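Local coordinates for protein octopine dehydrogenase (Pecten maximus, PDB 3IQD) that catalyses the NADH-dependent reductive condensation of L-arginine with pyruvate to give D-octopine, a reaction that also runs in reverse, at residues 116-121 with 327-332; 139-144 with 164-169; 200-205 with 269-274. All blocks are in the same frame, centred on the assembly; numbering follows the deposited sequence.

Contact 1. Residues 116-121 with 327-332; sequences PSQAGF and TEDIPM. With NAI (1,4-dihydronicotinamide adenine dinucleotide), chain B.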
loop_
_atom_site.group_PDB
_atom_site.type_symbol
_atom_site.label_atom_id
_atom_site.label_comp_id
_atom_site.label_asym_id
_atom_site.label_seq_id
_atom_site.Cartn_x
_atom_site.Cartn_y
_atom_site.Cartn_z
ATOM N N PRO A 116 -4.316 -2.033 0.684
ATOM C CA PRO A 116 -3.681 -0.807 0.223
ATOM C C PRO A 116 -3.175 -0.943 -1.212
ATOM O O PRO A 116 -3.170 -2.043 -1.770
ATOM C CB PRO A 116 -2.500 -0.666 1.177
ATOM C CG PRO A 116 -2.104 -2.050 1.461
ATOM C CD PRO A 116 -3.363 -2.878 1.422
ATOM N N SER A 117 -2.762 0.176 -1.797
ATOM C CA SER A 117 -2.258 0.203 -3.163
ATOM C C SER A 117 -0.806 -0.211 -3.254
ATOM O O SER A 117 -0.427 -1.003 -4.120
ATOM C CB SER A 117 -2.384 1.614 -3.731
ATOM O OG SER A 117 -3.603 1.749 -4.422
ATOM N N GLN A 118 -0.004 0.338 -2.341
ATOM C CA GLN A 118 1.443 0.461 -2.516
ATOM C C GLN A 118 1.705 1.360 -3.732
ATOM O O GLN A 118 0.765 1.805 -4.391
ATOM C CB GLN A 118 2.122 -0.912 -2.617
ATOM C CG GLN A 118 2.018 -1.740 -1.333
ATOM C CD GLN A 118 2.802 -1.125 -0.183
ATOM O OE1 GLN A 118 4.035 -0.990 -0.249
ATOM N NE2 GLN A 118 2.092 -0.746 0.883
ATOM N N ALA A 119 2.966 1.657 -4.014
ATOM C CA ALA A 119 3.288 2.585 -5.092
ATOM C C ALA A 119 3.188 1.924 -6.471
ATOM O O ALA A 119 3.469 0.735 -6.615
ATOM C CB ALA A 119 4.660 3.186 -4.871
ATOM N N GLY A 120 2.763 2.696 -7.471
ATOM C CA GLY A 120 2.711 2.224 -8.860
ATOM C C GLY A 120 1.469 1.443 -9.242
ATOM O O GLY A 120 1.390 0.890 -10.339
ATOM N N PHE A 121 0.500 1.415 -8.333
ATOM C CA PHE A 121 -0.772 0.715 -8.505
ATOM C C PHE A 121 -1.558 1.148 -9.763
ATOM O O PHE A 121 -2.088 0.301 -10.497
ATOM C CB PHE A 121 -1.610 0.915 -7.235
ATOM C CG PHE A 121 -2.963 0.267 -7.269
ATOM C CD1 PHE A 121 -4.092 1.006 -7.616
ATOM C CD2 PHE A 121 -3.117 -1.068 -6.919
ATOM C CE1 PHE A 121 -5.351 0.421 -7.637
ATOM C CE2 PHE A 121 -4.380 -1.666 -6.936
ATOM C CZ PHE A 121 -5.497 -0.915 -7.298
ATOM N N THR A 327 11.390 -6.375 0.308
ATOM C CA THR A 327 10.849 -7.080 -0.869
ATOM C C THR A 327 9.590 -6.416 -1.423
ATOM O O THR A 327 9.189 -6.699 -2.549
ATOM C CB THR A 327 10.568 -8.591 -0.626
ATOM O OG1 THR A 327 9.596 -8.744 0.415
ATOM C CG2 THR A 327 11.842 -9.346 -0.269
ATOM N N GLU A 328 8.971 -5.542 -0.629
ATOM C CA GLU A 328 7.802 -4.774 -1.075
ATOM C C GLU A 328 8.119 -3.291 -1.205
ATOM O O GLU A 328 7.930 -2.710 -2.270
ATOM C CB GLU A 328 6.618 -4.977 -0.132
ATOM C CG GLU A 328 5.794 -6.222 -0.407
ATOM C CD GLU A 328 4.429 -5.912 -1.003
ATOM O OE1 GLU A 328 3.928 -6.746 -1.795
ATOM O OE2 GLU A 328 3.856 -4.845 -0.672
ATOM N N ASP A 329 8.620 -2.694 -0.126
ATOM C CA ASP A 329 8.885 -1.256 -0.073
ATOM C C ASP A 329 9.914 -0.757 -1.093
ATOM O O ASP A 329 9.946 0.434 -1.401
ATOM C CB ASP A 329 9.294 -0.831 1.341
ATOM C CG ASP A 329 8.148 -0.919 2.348
ATOM O OD1 ASP A 329 8.268 -0.311 3.436
ATOM O OD2 ASP A 329 7.130 -1.592 2.060
ATOM N N ILE A 330 10.754 -1.647 -1.613
ATOM C CA ILE A 330 11.670 -1.259 -2.690
ATOM C C ILE A 330 11.005 -1.361 -4.079
ATOM O O ILE A 330 10.768 -0.328 -4.713
ATOM C CB ILE A 330 13.048 -1.993 -2.635
ATOM C CG1 ILE A 330 13.723 -1.816 -1.267
ATOM C CG2 ILE A 330 13.963 -1.514 -3.756
ATOM C CD1 ILE A 330 13.969 -0.373 -0.858
ATOM N N PRO A 331 10.677 -2.590 -4.546
ATOM C CA PRO A 331 10.133 -2.652 -5.903
ATOM C C PRO A 331 8.736 -2.032 -6.035
ATOM O O PRO A 331 8.405 -1.480 -7.090
ATOM C CB PRO A 331 10.091 -4.158 -6.200
ATOM C CG PRO A 331 10.019 -4.805 -4.887
ATOM C CD PRO A 331 10.761 -3.929 -3.930
ATOM N N MET A 332 7.940 -2.118 -4.970
ATOM C CA MET A 332 6.558 -1.646 -4.990
ATOM C C MET A 332 6.426 -0.343 -4.205
ATOM O O MET A 332 5.328 0.059 -3.821
ATOM C CB MET A 332 5.615 -2.717 -4.425
ATOM C CG MET A 332 5.809 -4.100 -5.020
ATOM S SD MET A 332 5.026 -4.264 -6.629
ATOM C CE MET A 332 5.737 -5.793 -7.217
HETATM P PA NAI B . -1.525 -11.424 3.632
HETATM O O1A NAI B . -0.080 -11.739 3.751
HETATM O O2A NAI B . -2.318 -11.966 4.757
HETATM O O5B NAI B . -2.064 -11.995 2.237
HETATM C C5B NAI B . -1.804 -13.312 1.824
HETATM C C4B NAI B . -2.555 -13.482 0.514
HETATM O O4B NAI B . -1.737 -13.108 -0.580
HETATM C C3B NAI B . -2.981 -14.908 0.247
HETATM O O3B NAI B . -4.220 -15.179 0.838
HETATM C C2B NAI B . -3.067 -14.930 -1.260
HETATM O O2B NAI B . -4.357 -14.552 -1.683
HETATM C C1B NAI B . -2.038 -13.900 -1.708
HETATM N N9A NAI B . -0.824 -14.599 -2.180
HETATM C C8A NAI B . 0.219 -15.071 -1.416
HETATM N N7A NAI B . 1.126 -15.661 -2.231
HETATM C C5A NAI B . 0.679 -15.580 -3.502
HETATM C C6A NAI B . 1.213 -16.015 -4.713
HETATM N N6A NAI B . 2.513 -16.280 -4.787
HETATM N N1A NAI B . 0.512 -15.788 -5.887
HETATM C C2A NAI B . -0.706 -15.121 -5.853
HETATM N N3A NAI B . -1.230 -14.690 -4.643
HETATM C C4A NAI B . -0.547 -14.915 -3.486
HETATM O O3 NAI B . -1.733 -9.834 3.483
HETATM P PN NAI B . -2.687 -8.985 4.467
HETATM O O1N NAI B . -2.305 -9.279 5.862
HETATM O O2N NAI B . -4.117 -9.130 4.072
HETATM O O5D NAI B . -2.198 -7.498 4.116
HETATM C C5D NAI B . -2.465 -6.941 2.846
HETATM C C4D NAI B . -1.521 -5.773 2.599
HETATM O O4D NAI B . -1.747 -4.777 3.576
HETATM C C3D NAI B . -0.066 -6.198 2.706
HETATM O O3D NAI B . 0.640 -5.630 1.631
HETATM C C2D NAI B . 0.426 -5.621 4.016
HETATM O O2D NAI B . 1.741 -5.131 3.882
HETATM C C1D NAI B . -0.569 -4.500 4.315
HETATM N N1N NAI B . -0.876 -4.340 5.754
HETATM C C2N NAI B . -1.157 -5.410 6.577
HETATM C C3N NAI B . -1.442 -5.210 7.934
HETATM C C7N NAI B . -2.199 -6.257 8.703
HETATM O O7N NAI B . -2.458 -7.517 8.124
HETATM N N7N NAI B . -2.618 -5.968 9.934
HETATM C C4N NAI B . -1.439 -3.908 8.445
HETATM C C5N NAI B . -1.165 -2.825 7.611
HETATM C C6N NAI B . -0.889 -3.061 6.261
#
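Gln118 turns its CG beside the backbone N and then bends again at chi2 (-67°), while Glu328 folds in a similar way from the facing segment, and these two bends bring the glutamine chain up to the carboxylate. The side chains cross at about a right angle, with their flat groups 47° apart. Glu328 OE2 lies 3.7 Å from Gln118 CG, which sets the carboxylate beside the glutamine's CG and CD. Farther out, Gln118 OE1 is 3.9 Å from Asp329 OD2, one oxygen facing another, too far apart to be bonded. Asp329 directs its other oxygen, OD1, to ND1 of the active-site His212.

The polar tie between the segments belongs to the backbone. Ala119 N donates to Met332 O at 2.9 Å, in a bent bond (138° at the hydrogen) that approaches somewhat out of the carbonyl plane. The same carbonyl is flanked by carbon: Gln118 CB stands 3.6 Å from Met332 O, and Ala119 CB 3.4 Å from it. Gln118 to Phe121 form a type II turn with Gly120, its third residue, at the N-cap of helix 121-129, and the facing residues lead into helix 330-344. Pro116, preceded by a cis peptide bond, borders the cofactor, its CD 3.3 Å from the ribose O4D of NADH.

Gln118 binds pyruvate, and Asp329 joins the segment from the helical domain to His212, so the pairing places substrate-binding and catalytic elements side by side. Gln118 makes no hydrogen bond to either facing carboxylate, and its role in binding pyruvate is consistent with an amide directed to the substrate rather than to the facing segment.

Contact 2. Residues 139-144 with 164-169; sequences MSFETL and SVLAAS. With AG2 (agmatine), chain C; NAI (1,4-dihydronicotinamide adenine dinucleotide), chain B.
Ser140 and Ser169 form a hydrogen-bonded antiparallel pair and Phe141 with Ala168 the non-hydrogen-bonded pair next to it, in strands whose directions differ by 151°. Ser169 N gives to Ser140 O at 2.8 Å, Ser140 N returns the bond, and Glu142 N, just past the strand end, continues the pairing to Ala167 O.

Phe141 takes the methyl of Ala168 squarely over one ring face, with CB 3.4 Å from the ring centroid and only 5° off its normal, a CH-pi contact. Leu166 CD2 comes obliquely to the same ring, and Met139 reaches its CE out to Ala168 CB, so that these apolar groups pack together. Phe194 meets the Phe141 ring edge-to-face. Ser140, by contrast, turns its hydroxyl to Glu122.

Strand 137-141 also pairs in parallel with 111-114, so this antiparallel partner extends the sheet of the NADH-binding, Rossmann-type domain, and the loop leaving the strand end runs straight into the active site. There Glu142 divides its two carboxylate oxygens between backbone and ligand. With CG held between its backbone N and carbonyl carbon (chi1 49°) and the chain extended beyond, its carboxylate reaches back along the neighbouring strand, where Ala167 N donates to OE2 at 2.7 Å from above the carboxylate plane. The other oxygen, OE1, is 2.8 Å from NH2 of agmatine, an approach that opposite charges would favour. Thr143 crosses Leu166 at about a right angle, its CG2 3.6 Å from Leu166 CD1, and presents its CB to agmatine CG, and Leu144 CB lies 3.5 Å from C6N of the nicotinamide.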
loop_
_atom_site.group_PDB
_atom_site.type_symbol
_atom_site.label_atom_id
_atom_site.label_comp_id
_atom_site.label_asym_id
_atom_site.label_seq_id
_atom_site.Cartn_x
_atom_site.Cartn_y
_atom_site.Cartn_z
ATOM N N MET A 139 -8.818 3.975 -7.231
ATOM C CA MET A 139 -8.751 4.517 -5.874
ATOM C C MET A 139 -7.582 3.907 -5.107
ATOM O O MET A 139 -7.464 2.685 -5.022
ATOM C CB MET A 139 -10.062 4.239 -5.135
ATOM C CG MET A 139 -10.386 5.208 -4.015
ATOM S SD MET A 139 -12.022 4.871 -3.351
ATOM C CE MET A 139 -12.206 6.194 -2.161
ATOM N N SER A 140 -6.731 4.755 -4.542
ATOM C CA SER A 140 -5.538 4.281 -3.850
ATOM C C SER A 140 -5.533 4.657 -2.373
ATOM O O SER A 140 -5.478 5.843 -2.035
ATOM C CB SER A 140 -4.278 4.813 -4.537
ATOM O OG SER A 140 -4.082 4.182 -5.794
ATOM N N PHE A 141 -5.589 3.649 -1.503
ATOM C CA PHE A 141 -5.573 3.862 -0.053
ATOM C C PHE A 141 -4.167 3.735 0.507
ATOM O O PHE A 141 -3.424 2.826 0.125
ATOM C CB PHE A 141 -6.500 2.872 0.654
ATOM C CG PHE A 141 -7.948 3.274 0.636
ATOM C CD1 PHE A 141 -8.758 2.966 -0.453
ATOM C CD2 PHE A 141 -8.506 3.958 1.720
ATOM C CE1 PHE A 141 -10.106 3.338 -0.467
ATOM C CE2 PHE A 141 -9.853 4.341 1.716
ATOM C CZ PHE A 141 -10.655 4.031 0.623
ATOM N N GLU A 142 -3.818 4.641 1.423
ATOM C CA GLU A 142 -2.452 4.744 1.976
ATOM C C GLU A 142 -1.917 3.459 2.629
ATOM O O GLU A 142 -0.800 3.030 2.345
ATOM C CB GLU A 142 -2.332 5.947 2.927
ATOM C CG GLU A 142 -3.434 6.061 3.994
ATOM C CD GLU A 142 -3.264 7.268 4.925
ATOM O OE1 GLU A 142 -2.201 7.929 4.888
ATOM O OE2 GLU A 142 -4.201 7.554 5.700
ATOM N N THR A 143 -2.730 2.854 3.494
ATOM C CA THR A 143 -2.387 1.614 4.187
ATOM C C THR A 143 -3.663 0.795 4.420
ATOM O O THR A 143 -4.731 1.166 3.940
ATOM C CB THR A 143 -1.611 1.894 5.515
ATOM O OG1 THR A 143 -1.127 0.667 6.073
ATOM C CG2 THR A 143 -2.475 2.599 6.542
ATOM N N LEU A 144 -3.557 -0.317 5.138
ATOM C CA LEU A 144 -4.733 -1.114 5.469
ATOM C C LEU A 144 -5.482 -0.490 6.651
ATOM O O LEU A 144 -4.866 -0.154 7.665
ATOM C CB LEU A 144 -4.337 -2.561 5.777
ATOM C CG LEU A 144 -5.443 -3.618 5.861
ATOM C CD1 LEU A 144 -5.968 -3.999 4.479
ATOM C CD2 LEU A 144 -4.932 -4.844 6.589
ATOM N N SER A 164 -8.055 5.534 12.924
ATOM C CA SER A 164 -9.025 6.593 13.172
ATOM C C SER A 164 -9.368 7.307 11.878
ATOM O O SER A 164 -10.542 7.537 11.571
ATOM C CB SER A 164 -8.491 7.596 14.199
ATOM O OG SER A 164 -8.480 7.043 15.502
ATOM N N VAL A 165 -8.329 7.663 11.132
ATOM C CA VAL A 165 -8.487 8.310 9.839
ATOM C C VAL A 165 -7.671 7.560 8.799
ATOM O O VAL A 165 -6.680 6.908 9.136
ATOM C CB VAL A 165 -8.075 9.813 9.870
ATOM C CG1 VAL A 165 -9.076 10.628 10.674
ATOM C CG2 VAL A 165 -6.661 9.993 10.416
ATOM N N LEU A 166 -8.100 7.639 7.546
ATOM C CA LEU A 166 -7.351 7.047 6.449
ATOM C C LEU A 166 -7.605 7.824 5.168
ATOM O O LEU A 166 -8.739 8.216 4.890
ATOM C CB LEU A 166 -7.723 5.575 6.263
ATOM C CG LEU A 166 -6.609 4.681 5.710
ATOM C CD1 LEU A 166 -5.505 4.545 6.743
ATOM C CD2 LEU A 166 -7.144 3.313 5.303
ATOM N N ALA A 167 -6.546 8.046 4.395
ATOM C CA ALA A 167 -6.635 8.816 3.163
ATOM C C ALA A 167 -6.640 7.908 1.945
ATOM O O ALA A 167 -6.074 6.812 1.974
ATOM C CB ALA A 167 -5.489 9.807 3.077
ATOM N N ALA A 168 -7.291 8.369 0.879
ATOM C CA ALA A 168 -7.274 7.682 -0.409
ATOM C C ALA A 168 -7.275 8.696 -1.541
ATOM O O ALA A 168 -7.899 9.747 -1.434
ATOM C CB ALA A 168 -8.460 6.746 -0.538
ATOM N N SER A 169 -6.565 8.386 -2.619
ATOM C CA SER A 169 -6.594 9.224 -3.808
ATOM C C SER A 169 -7.581 8.645 -4.804
ATOM O O SER A 169 -8.039 7.512 -4.648
ATOM C CB SER A 169 -5.209 9.319 -4.442
ATOM O OG SER A 169 -4.897 8.140 -5.168
HETATM N N AG2 C . 3.822 0.364 6.118
HETATM C CA AG2 C . 2.571 1.137 5.878
HETATM C CB AG2 C . 2.572 2.416 6.716
HETATM C CG AG2 C . 1.437 3.379 6.406
HETATM C CD AG2 C . 1.823 4.379 5.324
HETATM N NE AG2 C . 1.326 5.723 5.614
HETATM C CZ AG2 C . 1.011 6.627 4.688
HETATM N NH1 AG2 C . 1.135 6.342 3.398
HETATM N NH2 AG2 C . 0.569 7.821 5.055
HETATM P PA NAI B . -1.525 -11.424 3.632
HETATM O O1A NAI B . -0.080 -11.739 3.751
HETATM O O2A NAI B . -2.318 -11.966 4.757
HETATM O O5B NAI B . -2.064 -11.995 2.237
HETATM C C5B NAI B . -1.804 -13.312 1.824
HETATM C C4B NAI B . -2.555 -13.482 0.514
HETATM O O4B NAI B . -1.737 -13.108 -0.580
HETATM C C3B NAI B . -2.981 -14.908 0.247
HETATM O O3B NAI B . -4.220 -15.179 0.838
HETATM C C2B NAI B . -3.067 -14.930 -1.260
HETATM O O2B NAI B . -4.357 -14.552 -1.683
HETATM C C1B NAI B . -2.038 -13.900 -1.708
HETATM N N9A NAI B . -0.824 -14.599 -2.180
HETATM C C8A NAI B . 0.219 -15.071 -1.416
HETATM N N7A NAI B . 1.126 -15.661 -2.231
HETATM C C5A NAI B . 0.679 -15.580 -3.502
HETATM C C6A NAI B . 1.213 -16.015 -4.713
HETATM N N6A NAI B . 2.513 -16.280 -4.787
HETATM N N1A NAI B . 0.512 -15.788 -5.887
HETATM C C2A NAI B . -0.706 -15.121 -5.853
HETATM N N3A NAI B . -1.230 -14.690 -4.643
HETATM C C4A NAI B . -0.547 -14.915 -3.486
HETATM O O3 NAI B . -1.733 -9.834 3.483
HETATM P PN NAI B . -2.687 -8.985 4.467
HETATM O O1N NAI B . -2.305 -9.279 5.862
HETATM O O2N NAI B . -4.117 -9.130 4.072
HETATM O O5D NAI B . -2.198 -7.498 4.116
HETATM C C5D NAI B . -2.465 -6.941 2.846
HETATM C C4D NAI B . -1.521 -5.773 2.599
HETATM O O4D NAI B . -1.747 -4.777 3.576
HETATM C C3D NAI B . -0.066 -6.198 2.706
HETATM O O3D NAI B . 0.640 -5.630 1.631
HETATM C C2D NAI B . 0.426 -5.621 4.016
HETATM O O2D NAI B . 1.741 -5.131 3.882
HETATM C C1D NAI B . -0.569 -4.500 4.315
HETATM N N1N NAI B . -0.876 -4.340 5.754
HETATM C C2N NAI B . -1.157 -5.410 6.577
HETATM C C3N NAI B . -1.442 -5.210 7.934
HETATM C C7N NAI B . -2.199 -6.257 8.703
HETATM O O7N NAI B . -2.458 -7.517 8.124
HETATM N N7N NAI B . -2.618 -5.968 9.934
HETATM C C4N NAI B . -1.439 -3.908 8.445
HETATM C C5N NAI B . -1.165 -2.825 7.611
HETATM C C6N NAI B . -0.889 -3.061 6.261
#

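Contact 3. Residues 200-205 with 269-274; sequences FLEMLI and LSDDKD. Unlike the reference sequence in segment 269-274: Asp272 (reference Val).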
loop_
_atom_site.group_PDB
_atom_site.type_symbol
_atom_site.label_atom_id
_atom_site.label_comp_id
_atom_site.label_asym_id
_atom_site.label_seq_id
_atom_site.Cartn_x
_atom_site.Cartn_y
_atom_site.Cartn_z
ATOM N N PHE A 200 -3.395 11.785 -6.839
ATOM C CA PHE A 200 -2.868 10.425 -6.673
ATOM C C PHE A 200 -1.346 10.359 -6.496
ATOM O O PHE A 200 -0.837 9.496 -5.770
ATOM C CB PHE A 200 -3.364 9.484 -7.790
ATOM C CG PHE A 200 -2.524 9.504 -9.037
ATOM C CD1 PHE A 200 -2.725 10.474 -10.015
ATOM C CD2 PHE A 200 -1.538 8.537 -9.243
ATOM C CE1 PHE A 200 -1.948 10.488 -11.176
ATOM C CE2 PHE A 200 -0.757 8.546 -10.398
ATOM C CZ PHE A 200 -0.965 9.522 -11.365
ATOM N N LEU A 201 -0.626 11.271 -7.149
ATOM C CA LEU A 201 0.829 11.325 -7.009
ATOM C C LEU A 201 1.241 11.758 -5.606
ATOM O O LEU A 201 2.269 11.310 -5.099
ATOM C CB LEU A 201 1.465 12.234 -8.063
ATOM C CG LEU A 201 1.537 11.699 -9.498
ATOM C CD1 LEU A 201 2.069 12.773 -10.427
ATOM C CD2 LEU A 201 2.404 10.445 -9.586
ATOM N N GLU A 202 0.431 12.618 -4.990
ATOM C CA GLU A 202 0.623 13.020 -3.600
ATOM C C GLU A 202 0.552 11.793 -2.697
ATOM O O GLU A 202 1.421 11.574 -1.853
ATOM C CB GLU A 202 -0.450 14.038 -3.204
ATOM C CG GLU A 202 -0.683 14.197 -1.702
ATOM C CD GLU A 202 -2.123 14.568 -1.370
ATOM O OE1 GLU A 202 -2.751 15.316 -2.160
ATOM O OE2 GLU A 202 -2.622 14.118 -0.313
ATOM N N MET A 203 -0.492 10.995 -2.912
ATOM C CA MET A 203 -0.751 9.773 -2.165
ATOM C C MET A 203 0.380 8.755 -2.325
ATOM O O MET A 203 0.782 8.099 -1.358
ATOM C CB MET A 203 -2.085 9.184 -2.636
ATOM C CG MET A 203 -2.395 7.768 -2.167
ATOM S SD MET A 203 -2.484 7.607 -0.375
ATOM C CE MET A 203 -3.691 8.872 0.040
ATOM N N LEU A 204 0.879 8.628 -3.553
ATOM C CA LEU A 204 2.005 7.751 -3.864
ATOM C C LEU A 204 3.273 8.206 -3.133
ATOM O O LEU A 204 3.954 7.396 -2.509
ATOM C CB LEU A 204 2.231 7.706 -5.386
ATOM C CG LEU A 204 3.310 6.819 -6.017
ATOM C CD1 LEU A 204 2.932 6.540 -7.447
ATOM C CD2 LEU A 204 4.695 7.453 -5.965
ATOM N N ILE A 205 3.580 9.497 -3.216
ATOM C CA ILE A 205 4.757 10.065 -2.556
ATOM C C ILE A 205 4.636 10.017 -1.023
ATOM O O ILE A 205 5.600 9.696 -0.334
ATOM C CB ILE A 205 5.042 11.511 -3.043
ATOM C CG1 ILE A 205 5.284 11.525 -4.556
ATOM C CG2 ILE A 205 6.243 12.096 -2.323
ATOM C CD1 ILE A 205 5.133 12.893 -5.200
ATOM N N LEU A 269 -0.424 19.202 -5.698
ATOM C CA LEU A 269 0.312 18.275 -4.845
ATOM C C LEU A 269 0.849 18.996 -3.611
ATOM O O LEU A 269 1.931 18.675 -3.114
ATOM C CB LEU A 269 1.472 17.645 -5.623
ATOM C CG LEU A 269 1.275 16.387 -6.471
ATOM C CD1 LEU A 269 0.358 16.629 -7.656
ATOM C CD2 LEU A 269 2.628 15.887 -6.952
ATOM N N SER A 270 0.086 19.969 -3.120
ATOM C CA SER A 270 0.514 20.797 -1.992
ATOM C C SER A 270 0.354 20.092 -0.642
ATOM O O SER A 270 0.896 20.547 0.371
ATOM C CB SER A 270 -0.225 22.136 -1.994
ATOM O OG SER A 270 -1.613 21.950 -1.788
ATOM N N ASP A 271 -0.380 18.981 -0.633
ATOM C CA ASP A 271 -0.555 18.193 0.585
ATOM C C ASP A 271 0.610 17.246 0.851
ATOM O O ASP A 271 0.564 16.469 1.801
ATOM C CB ASP A 271 -1.881 17.426 0.573
ATOM C CG ASP A 271 -3.071 18.297 0.936
ATOM O OD1 ASP A 271 -2.972 19.540 0.861
ATOM O OD2 ASP A 271 -4.122 17.729 1.285
ATOM N N ASP A 272 1.644 17.304 0.014
ATOM C CA ASP A 272 2.921 16.682 0.348
ATOM C C ASP A 272 3.562 17.473 1.465
ATOM O O ASP A 272 3.943 18.633 1.282
ATOM C CB ASP A 272 3.860 16.660 -0.846
ATOM C CG ASP A 272 3.530 15.571 -1.811
ATOM O OD1 ASP A 272 2.685 15.801 -2.711
ATOM O OD2 ASP A 272 4.126 14.482 -1.664
ATOM N N LYS A 273 3.664 16.840 2.624
ATOM C CA LYS A 273 4.141 17.504 3.824
ATOM C C LYS A 273 5.350 16.786 4.407
ATOM O O LYS A 273 5.694 15.681 3.980
ATOM C CB LYS A 273 3.011 17.629 4.856
ATOM C CG LYS A 273 2.120 16.387 4.995
ATOM C CD LYS A 273 0.838 16.683 5.783
ATOM C CE LYS A 273 -0.151 17.512 4.966
ATOM N NZ LYS A 273 -1.198 18.147 5.812
ATOM N N ASP A 274 6.005 17.440 5.363
ATOM C CA ASP A 274 7.117 16.855 6.083
ATOM C C ASP A 274 6.642 15.632 6.831
ATOM O O ASP A 274 5.530 15.606 7.352
ATOM C CB ASP A 274 7.700 17.861 7.077
ATOM C CG ASP A 274 8.848 18.659 6.494
ATOM O OD1 ASP A 274 8.723 19.903 6.412
ATOM O OD2 ASP A 274 9.875 18.041 6.118
#
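Glu202 faces the turn of residues 269-272 along most of its length. Its CB starts 3.6 Å from Asp272 OD1, and CG remains near that oxygen while coming within range of Asp271 CB. The chain then bends at chi2 (-149°), which lays the carboxylate against Asp271: CD is 3.5 Å from Asp271 CB, and both OE1 and OE2 touch the same methylene. OE1 also accepts a weak hydrogen bond from His199 N, while OE2 comes to 4.2 Å from Asp271 OD2. Two like charges would repel at that distance, but Lys198 forms a salt bridge to Asp271 OD1 and probably eases the tension.

Asp272, at a position where the reference sequence has valine, passes Glu202 in the opposite direction with the carboxylate planes 79° apart. Its OD2 rests on the branch of Ile205, 3.3 Å from CG2, and the two side chains cross at about a right angle. Asp272 OD1 also lies 3.0 Å from the carbonyl oxygen Leu269 O, and a buried carboxylate facing an acceptor and carbon would probably have a raised pKa.

Leu269 supplies the apolar part of the interface. Its CD2 reaches Leu201 CB at 4.0 Å and Ile205 CD1 at 4.3 Å, bridging two residues a helical turn apart.

The type I turn from Leu269 to Asp272 thus lies against helix 200-205 by side-chain packing, within the helical domain. Helix 240-263 lies close to both partners, touching Ile205 through Cys253 and Leu269 through Met261, while Phe200 and Met203 connect helix 200-205 to strand 161-171.

Overall arrangement
The three contacts meet around the cleft between the NADH-binding and helical domains, their centres about 13 to 16 Å apart. Contacts 1 and 2 both touch the cofactor, and they join where Ser117 OG lies 2.8 Å from Ser140 OG, probably a hydrogen bond. Contact 2 passes to contact 3 through Ser169, whose OG packs 3.3 Å from Phe200 CB, and through Met203, set against Ser140 and Ala167. Contact 3 reaches contact 1 at Leu204, whose CG is 4.0 Å from Ala119 CB. Agmatine binds at contact 2. The side chain of Asp329 in contact 1 is about 5 Å from the bound agmatine. The side chain of Glu202 in contact 3 is about 9 Å from the bound agmatine.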